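Local coordinates for regulatory protein YycH-like domain-containing protein (Eubacterium rectale, PDB 5COZ) that is of unknown function but has a YycH-like domain and, in its natural form, a predicted lipoprotein signal, consistent with a regulatory role at the cell envelope, at residues G62-I67 with Y262-T267; S137-G142 with N196-P201; E232-Y237 with E304-A309. All blocks are in the same frame, centred on the assembly; numbering follows the deposited sequence. Where two conformers were deposited one is given.

Contact 1: G62-I67 with Y262-T267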
ATOM      1  N   GLY A  62     -15.493   7.126 -11.822  1.00  7.94           N
ATOM      2  CA  GLY A  62     -15.382   8.544 -12.129  1.00  8.11           C
ATOM      3  C   GLY A  62     -14.106   8.903 -12.845  1.00  9.44           C
ATOM      4  O   GLY A  62     -13.433   8.052 -13.442  1.00  8.78           O
ATOM      5  N   LYS A  63     -13.851  10.196 -12.859  1.00  7.58           N
ATOM      6  CA  LYS A  63     -12.623  10.776 -13.391  1.00  6.73           C
ATOM      7  C   LYS A  63     -11.947  11.486 -12.258  1.00  9.45           C
ATOM      8  O   LYS A  63     -12.628  12.152 -11.454  1.00  9.41           O
ATOM      9  CB  LYS A  63     -12.905  11.786 -14.508  1.00  9.81           C
ATOM     10  CG  LYS A  63     -13.678  11.267 -15.709  1.00 19.35           C
ATOM     11  CD  LYS A  63     -12.803  10.540 -16.677  1.00 20.37           C
ATOM     12  CE  LYS A  63     -13.543  10.329 -17.981  1.00 20.54           C
ATOM     13  NZ  LYS A  63     -12.765   9.402 -18.836  1.00 18.31           N
ATOM     14  N   VAL A  64     -10.621  11.380 -12.189  1.00  7.88           N
ATOM     15  CA  VAL A  64      -9.811  12.110 -11.200  1.00  6.88           C
ATOM     16  C   VAL A  64      -8.677  12.786 -11.918  1.00  8.82           C
ATOM     17  O   VAL A  64      -8.298  12.368 -13.019  1.00 10.09           O
ATOM     18  CB  VAL A  64      -9.225  11.188 -10.077  1.00  9.17           C
ATOM     19  CG1 VAL A  64     -10.322  10.484  -9.278  1.00 10.07           C
ATOM     20  CG2 VAL A  64      -8.239  10.173 -10.660  1.00  8.55           C
ATOM     21  N   LYS A  65      -8.107  13.804 -11.291  1.00  8.15           N
ATOM     22  CA  LYS A  65      -6.925  14.478 -11.805  1.00  7.95           C
ATOM     23  C   LYS A  65      -5.795  14.220 -10.861  1.00  9.06           C
ATOM     24  O   LYS A  65      -5.979  14.245  -9.652  1.00  9.35           O
ATOM     25  CB  LYS A  65      -7.177  16.001 -11.901  1.00 10.07           C
ATOM     26  CG  LYS A  65      -7.916  16.430 -13.146  1.00 22.06           C
ATOM     27  CD  LYS A  65      -7.860  17.955 -13.293  1.00 28.37           C
ATOM     28  CE  LYS A  65      -8.445  18.420 -14.608  1.00 34.68           C
ATOM     29  NZ  LYS A  65      -9.934  18.448 -14.587  1.00 41.91           N
ATOM     30  N   ALA A  66      -4.600  14.032 -11.397  1.00  8.44           N
ATOM     31  CA  ALA A  66      -3.432  13.905 -10.556  1.00  9.05           C
ATOM     32  C   ALA A  66      -3.209  15.182  -9.758  1.00 11.20           C
ATOM     33  O   ALA A  66      -3.412  16.282 -10.297  1.00 12.93           O
ATOM     34  CB  ALA A  66      -2.209  13.648 -11.438  1.00 11.85           C
ATOM     35  N   ILE A  67      -2.827  15.045  -8.478  1.00  7.72           N
ATOM     36  CA  ILE A  67      -2.419  16.177  -7.654  1.00  8.72           C
ATOM     37  C   ILE A  67      -0.931  16.334  -7.916  1.00 13.75           C
ATOM     38  O   ILE A  67      -0.155  15.391  -7.709  1.00 16.08           O
ATOM     39  CB  ILE A  67      -2.778  15.989  -6.155  1.00 12.40           C
ATOM     40  CG1 ILE A  67      -4.319  15.990  -5.993  1.00 13.37           C
ATOM     41  CG2 ILE A  67      -2.150  17.120  -5.285  1.00 13.58           C
ATOM     42  CD1 ILE A  67      -4.848  15.572  -4.672  1.00 11.74           C
ATOM     43  N   TYR A 262      -4.787  11.993  -5.865  1.00  9.06           N
ATOM     44  CA  TYR A 262      -5.728  12.312  -6.928  1.00  8.32           C
ATOM     45  C   TYR A 262      -6.881  13.116  -6.407  1.00 11.55           C
ATOM     46  O   TYR A 262      -7.264  12.975  -5.241  1.00 13.72           O
ATOM     47  CB  TYR A 262      -6.248  11.007  -7.564  1.00  8.65           C
ATOM     48  CG  TYR A 262      -5.119  10.145  -8.084  1.00  8.65           C
ATOM     49  CD1 TYR A 262      -4.572  10.363  -9.345  1.00  8.92           C
ATOM     50  CD2 TYR A 262      -4.528   9.166  -7.277  1.00 10.04           C
ATOM     51  CE1 TYR A 262      -3.474   9.630  -9.798  1.00 10.52           C
ATOM     52  CE2 TYR A 262      -3.397   8.469  -7.701  1.00 11.55           C
ATOM     53  CZ  TYR A 262      -2.894   8.679  -8.976  1.00 14.95           C
ATOM     54  OH  TYR A 262      -1.814   7.964  -9.464  1.00 15.57           O
ATOM     55  N   ASP A 263      -7.427  13.989  -7.263  1.00  7.96           N
ATOM     56  CA  ASP A 263      -8.569  14.840  -6.922  1.00  8.22           C
ATOM     57  C   ASP A 263      -9.773  14.400  -7.761  1.00  9.51           C
ATOM     58  O   ASP A 263      -9.709  14.401  -8.985  1.00  8.65           O
ATOM     59  CB  ASP A 263      -8.244  16.332  -7.170  1.00  9.57           C
ATOM     60  CG  ASP A 263      -9.277  17.297  -6.610  1.00 11.47           C
ATOM     61  OD1 ASP A 263      -9.766  17.050  -5.525  1.00 13.02           O
ATOM     62  OD2 ASP A 263      -9.615  18.284  -7.303  1.00 16.08           O
ATOM     63  N   TRP A 264     -10.869  14.034  -7.094  1.00  8.07           N
ATOM     64  CA  TRP A 264     -12.093  13.605  -7.791  1.00  8.13           C
ATOM     65  C   TRP A 264     -12.677  14.753  -8.624  1.00  8.75           C
ATOM     66  O   TRP A 264     -12.982  15.834  -8.084  1.00  8.58           O
ATOM     67  CB  TRP A 264     -13.116  13.141  -6.767  1.00  8.32           C
ATOM     68  CG  TRP A 264     -14.349  12.525  -7.371  1.00  8.41           C
ATOM     69  CD1 TRP A 264     -15.488  13.178  -7.758  1.00 11.13           C
ATOM     70  CD2 TRP A 264     -14.593  11.134  -7.574  1.00  7.16           C
ATOM     71  NE1 TRP A 264     -16.422  12.273  -8.216  1.00 10.07           N
ATOM     72  CE2 TRP A 264     -15.902  11.008  -8.102  1.00 10.51           C
ATOM     73  CE3 TRP A 264     -13.843   9.969  -7.342  1.00  7.46           C
ATOM     74  CZ2 TRP A 264     -16.466   9.759  -8.403  1.00  9.35           C
ATOM     75  CZ3 TRP A 264     -14.413   8.727  -7.630  1.00  8.34           C
ATOM     76  CH2 TRP A 264     -15.710   8.636  -8.145  1.00  9.11           C
ATOM     77  N   VAL A 265     -12.934  14.499  -9.916  1.00  6.79           N
ATOM     78  CA  VAL A 265     -13.495  15.545 -10.761  1.00  7.63           C
ATOM     79  C   VAL A 265     -14.998  15.308 -10.982  1.00 10.04           C
ATOM     80  O   VAL A 265     -15.807  16.248 -10.868  1.00 10.34           O
ATOM     81  CB  VAL A 265     -12.734  15.593 -12.116  1.00 10.93           C
ATOM     82  CG1 VAL A 265     -13.413  16.525 -13.146  1.00 10.63           C
ATOM     83  CG2 VAL A 265     -11.286  16.027 -11.870  1.00 10.73           C
ATOM     84  N   GLU A 266     -15.374  14.057 -11.313  1.00  9.04           N
ATOM     85  CA  GLU A 266     -16.782  13.761 -11.602  1.00  9.78           C
ATOM     86  C   GLU A 266     -17.072  12.275 -11.554  1.00 10.91           C
ATOM     87  O   GLU A 266     -16.181  11.443 -11.764  1.00  9.38           O
ATOM     88  CB  GLU A 266     -17.201  14.308 -12.989  1.00 12.11           C
ATOM     89  CG  GLU A 266     -16.447  13.717 -14.159  1.00 15.13           C
ATOM     90  CD  GLU A 266     -16.690  14.451 -15.465  1.00 33.48           C
ATOM     91  OE1 GLU A 266     -17.862  14.549 -15.889  1.00 37.04           O
ATOM     92  OE2 GLU A 266     -15.701  14.928 -16.063  1.00 33.64           O
ATOM     93  N   THR A 267     -18.358  11.960 -11.341  1.00  8.70           N
ATOM     94  CA  THR A 267     -18.877  10.603 -11.397  1.00  8.16           C
ATOM     95  C   THR A 267     -19.226  10.317 -12.840  1.00 11.36           C
ATOM     96  O   THR A 267     -19.904  11.141 -13.480  1.00 12.78           O
ATOM     97  CB  THR A 267     -20.119  10.484 -10.502  1.00 11.74           C
ATOM     98  OG1 THR A 267     -19.742  10.804  -9.163  1.00 11.14           O
ATOM     99  CG2 THR A 267     -20.727   9.074 -10.536  1.00 12.73           C
TER

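Contact 2: S137-G142 with N196-P201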
ATOM      1  N   SER A 137      14.746   2.022   4.445  1.00 13.87           N
ATOM      2  CA  SER A 137      15.245   1.768   3.089  1.00 14.50           C
ATOM      3  C   SER A 137      16.679   1.212   2.993  1.00 18.95           C
ATOM      4  O   SER A 137      17.149   0.954   1.879  1.00 18.86           O
ATOM      5  CB  SER A 137      15.123   3.043   2.248  1.00 19.27           C
ATOM      6  OG  SER A 137      15.975   4.086   2.689  1.00 27.51           O
ATOM      7  N   ALA A 138      17.338   0.929   4.122  1.00 14.81           N
ATOM      8  CA  ALA A 138      18.695   0.357   4.081  1.00 15.15           C
ATOM      9  C   ALA A 138      18.791  -0.892   4.958  1.00 17.70           C
ATOM     10  O   ALA A 138      19.893  -1.334   5.312  1.00 18.39           O
ATOM     11  CB  ALA A 138      19.711   1.388   4.510  1.00 16.67           C
ATOM     12  N   SER A 139      17.636  -1.482   5.283  1.00 14.57           N
ATOM     13  CA  SER A 139      17.589  -2.619   6.175  1.00 13.44           C
ATOM     14  C   SER A 139      16.804  -3.781   5.554  1.00 16.33           C
ATOM     15  O   SER A 139      16.516  -3.741   4.354  1.00 16.70           O
ATOM     16  CB  SER A 139      16.980  -2.175   7.515  1.00 11.84           C
ATOM     17  OG  SER A 139      17.772  -1.138   8.082  1.00 13.60           O
ATOM     18  N   LYS A 140      16.463  -4.814   6.337  1.00 13.73           N
ATOM     19  CA  LYS A 140      15.767  -5.997   5.834  1.00 13.16           C
ATOM     20  C   LYS A 140      14.337  -5.663   5.372  1.00 16.33           C
ATOM     21  O   LYS A 140      13.815  -6.304   4.440  1.00 16.32           O
ATOM     22  CB  LYS A 140      15.756  -7.095   6.915  1.00 14.59           C
ATOM     23  CG  LYS A 140      15.527  -8.504   6.391  1.00 32.49           C
ATOM     24  CD  LYS A 140      15.661  -9.533   7.512  1.00 41.96           C
ATOM     25  CE  LYS A 140      15.292 -10.928   7.079  1.00 60.04           C
ATOM     26  NZ  LYS A 140      16.374 -11.571   6.283  1.00 77.42           N
ATOM     27  N   PHE A 141      13.699  -4.673   6.030  1.00 11.72           N
ATOM     28  CA  PHE A 141      12.342  -4.293   5.669  1.00 10.32           C
ATOM     29  C   PHE A 141      12.313  -3.682   4.277  1.00 13.09           C
ATOM     30  O   PHE A 141      13.187  -2.891   3.917  1.00 15.32           O
ATOM     31  CB  PHE A 141      11.789  -3.289   6.701  1.00 10.52           C
ATOM     32  CG  PHE A 141      10.372  -2.835   6.459  1.00  9.54           C
ATOM     33  CD1 PHE A 141       9.304  -3.669   6.747  1.00  9.09           C
ATOM     34  CD2 PHE A 141      10.109  -1.596   5.885  1.00 11.01           C
ATOM     35  CE1 PHE A 141       7.984  -3.245   6.549  1.00 10.04           C
ATOM     36  CE2 PHE A 141       8.783  -1.172   5.677  1.00 11.59           C
ATOM     37  CZ  PHE A 141       7.738  -2.007   6.003  1.00 10.62           C
ATOM     38  N   GLY A 142      11.249  -3.995   3.545  1.00 11.15           N
ATOM     39  CA  GLY A 142      11.009  -3.446   2.216  1.00 11.47           C
ATOM     40  C   GLY A 142       9.526  -3.187   2.078  1.00 10.41           C
ATOM     41  O   GLY A 142       8.710  -3.888   2.685  1.00 11.30           O
ATOM     42  N   ASN A 196      14.818  -6.311  11.956  1.00  9.65           N
ATOM     43  CA  ASN A 196      15.063  -5.430  10.827  1.00  9.36           C
ATOM     44  C   ASN A 196      16.569  -5.153  10.718  1.00 12.13           C
ATOM     45  O   ASN A 196      17.032  -4.052  11.050  1.00 11.95           O
ATOM     46  CB  ASN A 196      14.278  -4.119  10.974  1.00  8.51           C
ATOM     47  CG  ASN A 196      14.393  -3.258   9.754  1.00 12.81           C
ATOM     48  OD1 ASN A 196      14.366  -3.756   8.616  1.00 11.34           O
ATOM     49  ND2 ASN A 196      14.544  -1.957   9.947  1.00  9.73           N
ATOM     50  N   THR A 197      17.338  -6.167  10.286  1.00 11.92           N
ATOM     51  CA  THR A 197      18.795  -6.067  10.203  1.00 11.99           C
ATOM     52  C   THR A 197      19.236  -4.892   9.355  1.00 13.65           C
ATOM     53  O   THR A 197      18.714  -4.712   8.245  1.00 13.82           O
ATOM     54  CB  THR A 197      19.366  -7.368   9.608  1.00 15.66           C
ATOM     55  OG1 THR A 197      18.673  -8.485  10.169  1.00 17.77           O
ATOM     56  CG2 THR A 197      20.908  -7.493   9.807  1.00 17.34           C
ATOM     57  N   LEU A 198      20.158  -4.076   9.874  1.00 12.78           N
ATOM     58  CA  LEU A 198      20.711  -2.969   9.119  1.00 13.20           C
ATOM     59  C   LEU A 198      21.701  -3.570   8.102  1.00 18.86           C
ATOM     60  O   LEU A 198      22.693  -4.183   8.494  1.00 19.72           O
ATOM     61  CB  LEU A 198      21.356  -1.931  10.036  1.00 13.21           C
ATOM     62  CG  LEU A 198      22.025  -0.712   9.347  1.00 16.65           C
ATOM     63  CD1 LEU A 198      21.023   0.118   8.521  1.00 16.97           C
ATOM     64  CD2 LEU A 198      22.649   0.186  10.367  1.00 17.14           C
ATOM     65  N   ILE A 199      21.378  -3.472   6.807  1.00 17.35           N
ATOM     66  CA  ILE A 199      22.199  -4.086   5.762  1.00 17.93           C
ATOM     67  C   ILE A 199      23.189  -3.088   5.183  1.00 24.18           C
ATOM     68  O   ILE A 199      24.337  -3.468   4.915  1.00 23.44           O
ATOM     69  CB  ILE A 199      21.320  -4.734   4.655  1.00 20.78           C
ATOM     70  CG1 ILE A 199      20.334  -5.770   5.258  1.00 21.20           C
ATOM     71  CG2 ILE A 199      22.204  -5.407   3.567  1.00 21.79           C
ATOM     72  CD1 ILE A 199      19.253  -6.289   4.301  1.00 22.80           C
ATOM     73  N   PHE A 200      22.773  -1.826   4.998  1.00 21.12           N
ATOM     74  CA  PHE A 200      23.648  -0.834   4.391  1.00 21.48           C
ATOM     75  C   PHE A 200      23.896   0.373   5.308  1.00 24.53           C
ATOM     76  O   PHE A 200      23.436   1.482   5.014  1.00 24.03           O
ATOM     77  CB  PHE A 200      23.094  -0.406   3.015  1.00 22.87           C
ATOM     78  CG  PHE A 200      22.898  -1.557   2.051  1.00 24.65           C
ATOM     79  CD1 PHE A 200      23.985  -2.147   1.414  1.00 28.31           C
ATOM     80  CD2 PHE A 200      21.628  -2.059   1.789  1.00 27.15           C
ATOM     81  CE1 PHE A 200      23.803  -3.223   0.536  1.00 29.63           C
ATOM     82  CE2 PHE A 200      21.446  -3.130   0.903  1.00 30.19           C
ATOM     83  CZ  PHE A 200      22.537  -3.708   0.287  1.00 28.73           C
ATOM     84  N   PRO A 201      24.710   0.223   6.383  1.00 22.09           N
ATOM     85  CA  PRO A 201      25.034   1.400   7.198  1.00 22.73           C
ATOM     86  C   PRO A 201      25.873   2.384   6.375  1.00 30.01           C
ATOM     87  O   PRO A 201      26.518   1.979   5.401  1.00 31.22           O
ATOM     88  CB  PRO A 201      25.824   0.807   8.378  1.00 24.83           C
ATOM     89  CG  PRO A 201      26.424  -0.439   7.838  1.00 28.51           C
ATOM     90  CD  PRO A 201      25.409  -0.984   6.879  1.00 23.61           C
TER
HETATM   91  O   HOH W   1      17.966  -1.404  10.776  1.00 12.34           O

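Contact 3: E232-Y237 with E304-A309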
ATOM      1  N   GLU A 232       1.821  -1.463 -15.944  1.00  7.26           N
ATOM      2  CA  GLU A 232       1.565  -0.411 -16.907  1.00  7.11           C
ATOM      3  C   GLU A 232       0.682  -0.904 -18.074  1.00  9.50           C
ATOM      4  O   GLU A 232      -0.046  -0.097 -18.659  1.00  9.19           O
ATOM      5  CB  GLU A 232       2.918   0.146 -17.392  1.00  8.33           C
ATOM      6  CG  GLU A 232       2.788   1.373 -18.276  1.00  8.83           C
ATOM      7  CD  GLU A 232       4.046   2.213 -18.342  1.00 12.90           C
ATOM      8  OE1 GLU A 232       5.116   1.765 -17.869  1.00 12.57           O
ATOM      9  OE2 GLU A 232       3.939   3.355 -18.834  1.00 11.96           O
ATOM     10  N   ALA A 233       0.705  -2.221 -18.395  1.00  7.77           N
ATOM     11  CA  ALA A 233      -0.162  -2.694 -19.477  1.00  8.76           C
ATOM     12  C   ALA A 233      -1.638  -2.551 -19.093  1.00 11.10           C
ATOM     13  O   ALA A 233      -2.471  -2.245 -19.948  1.00 13.03           O
ATOM     14  CB  ALA A 233       0.138  -4.154 -19.797  1.00 10.48           C
ATOM     15  N   LEU A 234      -1.935  -2.763 -17.808  1.00 10.07           N
ATOM     16  CA  LEU A 234      -3.320  -2.691 -17.364  1.00 10.75           C
ATOM     17  C   LEU A 234      -3.763  -1.255 -17.080  1.00 11.80           C
ATOM     18  O   LEU A 234      -4.851  -0.866 -17.491  1.00 11.99           O
ATOM     19  CB  LEU A 234      -3.440  -3.524 -16.091  1.00 11.17           C
ATOM     20  CG  LEU A 234      -4.827  -3.591 -15.415  1.00 16.12           C
ATOM     21  CD1 LEU A 234      -5.929  -4.018 -16.404  1.00 17.14           C
ATOM     22  CD2 LEU A 234      -4.767  -4.485 -14.221  1.00 16.27           C
ATOM     23  N   THR A 235      -2.912  -0.473 -16.395  1.00  8.42           N
ATOM     24  CA  THR A 235      -3.331   0.881 -15.960  1.00  7.48           C
ATOM     25  C   THR A 235      -3.031   1.979 -16.960  1.00 10.29           C
ATOM     26  O   THR A 235      -3.596   3.070 -16.845  1.00  9.05           O
ATOM     27  CB  THR A 235      -2.640   1.251 -14.646  1.00  7.90           C
ATOM     28  OG1 THR A 235      -1.235   1.402 -14.931  1.00  7.49           O
ATOM     29  CG2 THR A 235      -2.831   0.185 -13.544  1.00  9.42           C
ATOM     30  N   GLY A 236      -2.099   1.718 -17.871  1.00  7.37           N
ATOM     31  CA  GLY A 236      -1.736   2.722 -18.858  1.00  7.80           C
ATOM     32  C   GLY A 236      -0.619   3.650 -18.411  1.00 11.01           C
ATOM     33  O   GLY A 236      -0.248   4.541 -19.162  1.00 10.87           O
ATOM     34  N   TYR A 237      -0.104   3.497 -17.175  1.00  7.67           N
ATOM     35  CA  TYR A 237       0.971   4.371 -16.707  1.00  7.84           C
ATOM     36  C   TYR A 237       1.786   3.621 -15.661  1.00  9.51           C
ATOM     37  O   TYR A 237       1.451   2.457 -15.349  1.00  8.80           O
ATOM     38  CB  TYR A 237       0.388   5.686 -16.137  1.00  7.75           C
ATOM     39  CG  TYR A 237      -0.297   5.552 -14.785  1.00  8.03           C
ATOM     40  CD1 TYR A 237      -1.538   4.933 -14.666  1.00  7.99           C
ATOM     41  CD2 TYR A 237       0.288   6.071 -13.632  1.00  8.95           C
ATOM     42  CE1 TYR A 237      -2.160   4.787 -13.427  1.00  8.67           C
ATOM     43  CE2 TYR A 237      -0.339   5.954 -12.385  1.00  8.23           C
ATOM     44  CZ  TYR A 237      -1.558   5.308 -12.292  1.00  8.79           C
ATOM     45  OH  TYR A 237      -2.170   5.150 -11.072  1.00 11.45           O
ATOM     46  N   GLU A 304     -10.797  -2.242  -4.148  1.00  5.26           N
ATOM     47  CA  GLU A 304      -9.921  -1.089  -4.331  1.00  4.67           C
ATOM     48  C   GLU A 304     -10.367  -0.267  -5.512  1.00  5.46           C
ATOM     49  O   GLU A 304     -11.140  -0.732  -6.341  1.00  5.61           O
ATOM     50  CB  GLU A 304      -8.450  -1.535  -4.530  1.00  4.79           C
ATOM     51  CG  GLU A 304      -7.994  -2.465  -3.405  1.00  7.14           C
ATOM     52  CD  GLU A 304      -6.554  -2.925  -3.452  1.00  8.05           C
ATOM     53  OE1 GLU A 304      -5.856  -2.590  -4.436  1.00  8.17           O
ATOM     54  OE2 GLU A 304      -6.149  -3.712  -2.561  1.00  7.51           O
ATOM     55  N   TYR A 305      -9.850   0.967  -5.612  1.00  5.53           N
ATOM     56  CA  TYR A 305     -10.103   1.805  -6.772  1.00  5.37           C
ATOM     57  C   TYR A 305      -8.868   1.810  -7.650  1.00  7.50           C
ATOM     58  O   TYR A 305      -7.809   2.311  -7.244  1.00  8.34           O
ATOM     59  CB  TYR A 305     -10.410   3.249  -6.329  1.00  5.83           C
ATOM     60  CG  TYR A 305     -11.873   3.595  -6.192  1.00  5.71           C
ATOM     61  CD1 TYR A 305     -12.776   3.328  -7.220  1.00  5.62           C
ATOM     62  CD2 TYR A 305     -12.343   4.282  -5.080  1.00  5.51           C
ATOM     63  CE1 TYR A 305     -14.111   3.742  -7.144  1.00  6.20           C
ATOM     64  CE2 TYR A 305     -13.673   4.712  -4.997  1.00  6.56           C
ATOM     65  CZ  TYR A 305     -14.550   4.446  -6.035  1.00  7.66           C
ATOM     66  OH  TYR A 305     -15.850   4.891  -5.956  1.00  7.83           O
HETATM   67  N   MSE A 306      -9.012   1.298  -8.870  1.00  6.00           N
HETATM   68  CA  MSE A 306      -7.890   1.296  -9.803  1.00  6.11           C
HETATM   69  C   MSE A 306      -7.979   2.526 -10.696  1.00  7.81           C
HETATM   70  O   MSE A 306      -9.076   2.928 -11.098  1.00  6.68           O
HETATM   71  CB  MSE A 306      -7.879   0.023 -10.647  1.00  7.13           C
HETATM   72  CG  MSE A 306      -6.670  -0.032 -11.567  1.00  8.75           C
HETATM   73 SE   MSE A 306      -6.366  -1.813 -12.252  0.75 11.54          SE
HETATM   74  CE  MSE A 306      -5.482  -2.545 -10.727  1.00 11.17           C
ATOM     75  N   LEU A 307      -6.810   3.118 -10.967  1.00  7.26           N
ATOM     76  CA  LEU A 307      -6.725   4.239 -11.881  0.60  7.94           C
ATOM     77  C   LEU A 307      -6.237   3.809 -13.236  1.00  8.99           C
ATOM     78  O   LEU A 307      -5.282   3.023 -13.348  1.00  9.02           O
ATOM     79  CB  LEU A 307      -5.806   5.299 -11.355  0.60  8.17           C
ATOM     80  CG  LEU A 307      -6.222   5.961 -10.068  0.60 12.71           C
ATOM     81  CD1 LEU A 307      -5.526   7.163  -9.966  0.60 13.80           C
ATOM     82  CD2 LEU A 307      -7.658   6.404 -10.083  0.60 15.99           C
ATOM     83  N   PHE A 308      -6.905   4.339 -14.282  1.00  7.77           N
ATOM     84  CA  PHE A 308      -6.540   4.030 -15.658  1.00  8.08           C
ATOM     85  C   PHE A 308      -6.239   5.332 -16.354  1.00 11.73           C
ATOM     86  O   PHE A 308      -7.119   6.214 -16.422  1.00 10.96           O
ATOM     87  CB  PHE A 308      -7.686   3.271 -16.360  1.00  9.34           C
ATOM     88  CG  PHE A 308      -8.056   1.963 -15.708  1.00  9.48           C
ATOM     89  CD1 PHE A 308      -7.385   0.788 -16.038  1.00 10.86           C
ATOM     90  CD2 PHE A 308      -9.026   1.913 -14.709  1.00  9.95           C
ATOM     91  CE1 PHE A 308      -7.728  -0.421 -15.440  1.00 12.35           C
ATOM     92  CE2 PHE A 308      -9.367   0.710 -14.112  1.00 12.68           C
ATOM     93  CZ  PHE A 308      -8.727  -0.454 -14.491  1.00 11.03           C
ATOM     94  N   ALA A 309      -5.019   5.474 -16.883  1.00  8.88           N
ATOM     95  CA  ALA A 309      -4.665   6.725 -17.565  1.00  9.17           C
ATOM     96  C   ALA A 309      -5.661   7.061 -18.673  1.00 13.23           C
ATOM     97  O   ALA A 309      -6.115   6.179 -19.408  1.00 12.24           O
ATOM     98  CB  ALA A 309      -3.254   6.631 -18.127  1.00 10.86           C
TER
HETATM   99  O   HOH W   2      -3.920   2.155 -10.951  0.80 21.00           O

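Contact 1: G62-I67 with Y262-T267
Val-64 packs between Tyr-262 and Trp-264 where strand 58-66 runs antiparallel to strand 262-272, and its branches can be followed one by one. CB sits 3.4 Å from Asp-263 O. With CG1 anti to the carbonyl carbon (chi1 -60°), that methyl turns to Trp-264, lying 3.9 Å from its CA and near CE3 of the indole. CG2, in the crowded position between N and the carbonyl carbon, reaches Tyr-262 CB at 3.8 Å. Beyond the pair, Tyr-315, Ile-317 and Leu-307 also touch this valine. Cut back to an alanine, this position would probably leave a gap between the two aromatic side chains where the two methyls now pack. One step along, the strands show a classic beta bulge: Val-265 and Glu-266 both face Lys-63, whose O accepts from Val-265 N at 2.8 Å and, weakly, from Glu-266 N at 3.3 Å. At the bulge, Val-265 CG2 reaches Lys-65 CG at 3.6 Å. Lys-63 and Glu-266 run side by side through their CG atoms, yet the ammonium of Lys-63 forms salt bridges with Asp-310 and Asp-316 instead. Backbone bonds thus set the pairing, while one face is apolar and aromatic and the other bears the charges.

Contact 2: S137-G142 with N196-P201
Ala-138 O is gripped by two backbone amides, Phe-200 N at 2.9 Å and Ile-199 N at 3.0 Å, both lying in the carbonyl plane. This double acceptor anchors one end of a loop-to-loop contact whose chains run roughly antiparallel, with a single bridge between Ser-139 and Leu-198. The other end is held by a side chain. With CG anti to the backbone N (chi1 -174°), Asn-196 brings OD1 to Phe-141 N at 2.8 Å, the donor nitrogen lying nearly along the C=O axis, while ND2 bonds to Ala-135 O. Both halves of the carboxamide are therefore engaged, which fixes its rotation; a sodium ion lies about 8 Å from this side chain. Ser-139 CB lies against the amide, 3.2 Å from OD1. The Ser-139 hydroxyl bonds to Leu-134 O and accepts from a water at 2.7 Å that also donates to Asn-196 O. Apolar branches fill in around the bridge: Leu-198 CD1 approaches Ser-139 OG, and Ile-199 CD1 lies 3.7 Å from Ser-139 C. Segment 196-201 thereby takes up Ala-135 O in the last turn of helix 130-137 and Ala-138 O just beyond its end, while Phe-141 packs on Val-213 and Phe-215 of strand 211-220.

Contact 3: E232-Y237 with E304-A309
Thr-235 and Ala-309 join the end of helix 232-235 to strand 295-311, and an ST turn shapes the chain just where the two meet. Ala-309 N donates to Thr-235 O at 2.8 Å, almost in line with the carbonyl. Lying between the backbone N and the carbonyl carbon (chi1 68°), Thr-235 OG1 accepts from Tyr-237 N at 3.3 Å to close the turn; Asn-239 is its stronger partner. Packing is closest on the inner side. Leu-234 crosses Met-306, deposited as selenomethionine, at about a right angle, with CD2 3.7 Å from SE, and the Phe-308 ring presents its edge to Leu-234 O, CD1 lying 3.4 Å away. Thr-235 CB comes equally near to Leu-307 O. The outer side is thinner and faces solvent. Here Gly-236 leaves the helix with phi 89°, a backbone shape that calls for glycine, and its O comes to 3.8 Å from Ala-309 CB. Tyr-237 lies between these two regimes, its CD1 beside Ala-309 CB and the in-plane edge of its ring directed at Leu-307 O. A water donates to that same Leu-307 O at 2.9 Å and reaches Tyr-237 OH through a long, weak bond of 3.5 Å.

Overall arrangement
The three contacts illustrate how chemistry follows position in a fold. Contacts 1 and 3 both reach the same mixed sheet, and their centres are about 14 Å apart. They meet directly: Tyr-262 OH and Tyr-237 OH are probably hydrogen-bonded at 3.3 Å. Contact 1 is a surface strand pairing held by backbone hydrogen bonds whose register a bulge shifts, whereas contact 3 is partly buried and sets a helix end on a strand by one backbone hydrogen bond and mixed packing. Contact 2, also partly buried, lies on the opposite side of the chain's centre, about 36 Å from contact 1 between centres. There loops meet without regular structure, and backbone bonds are joined by a side-chain amide and a bridging water.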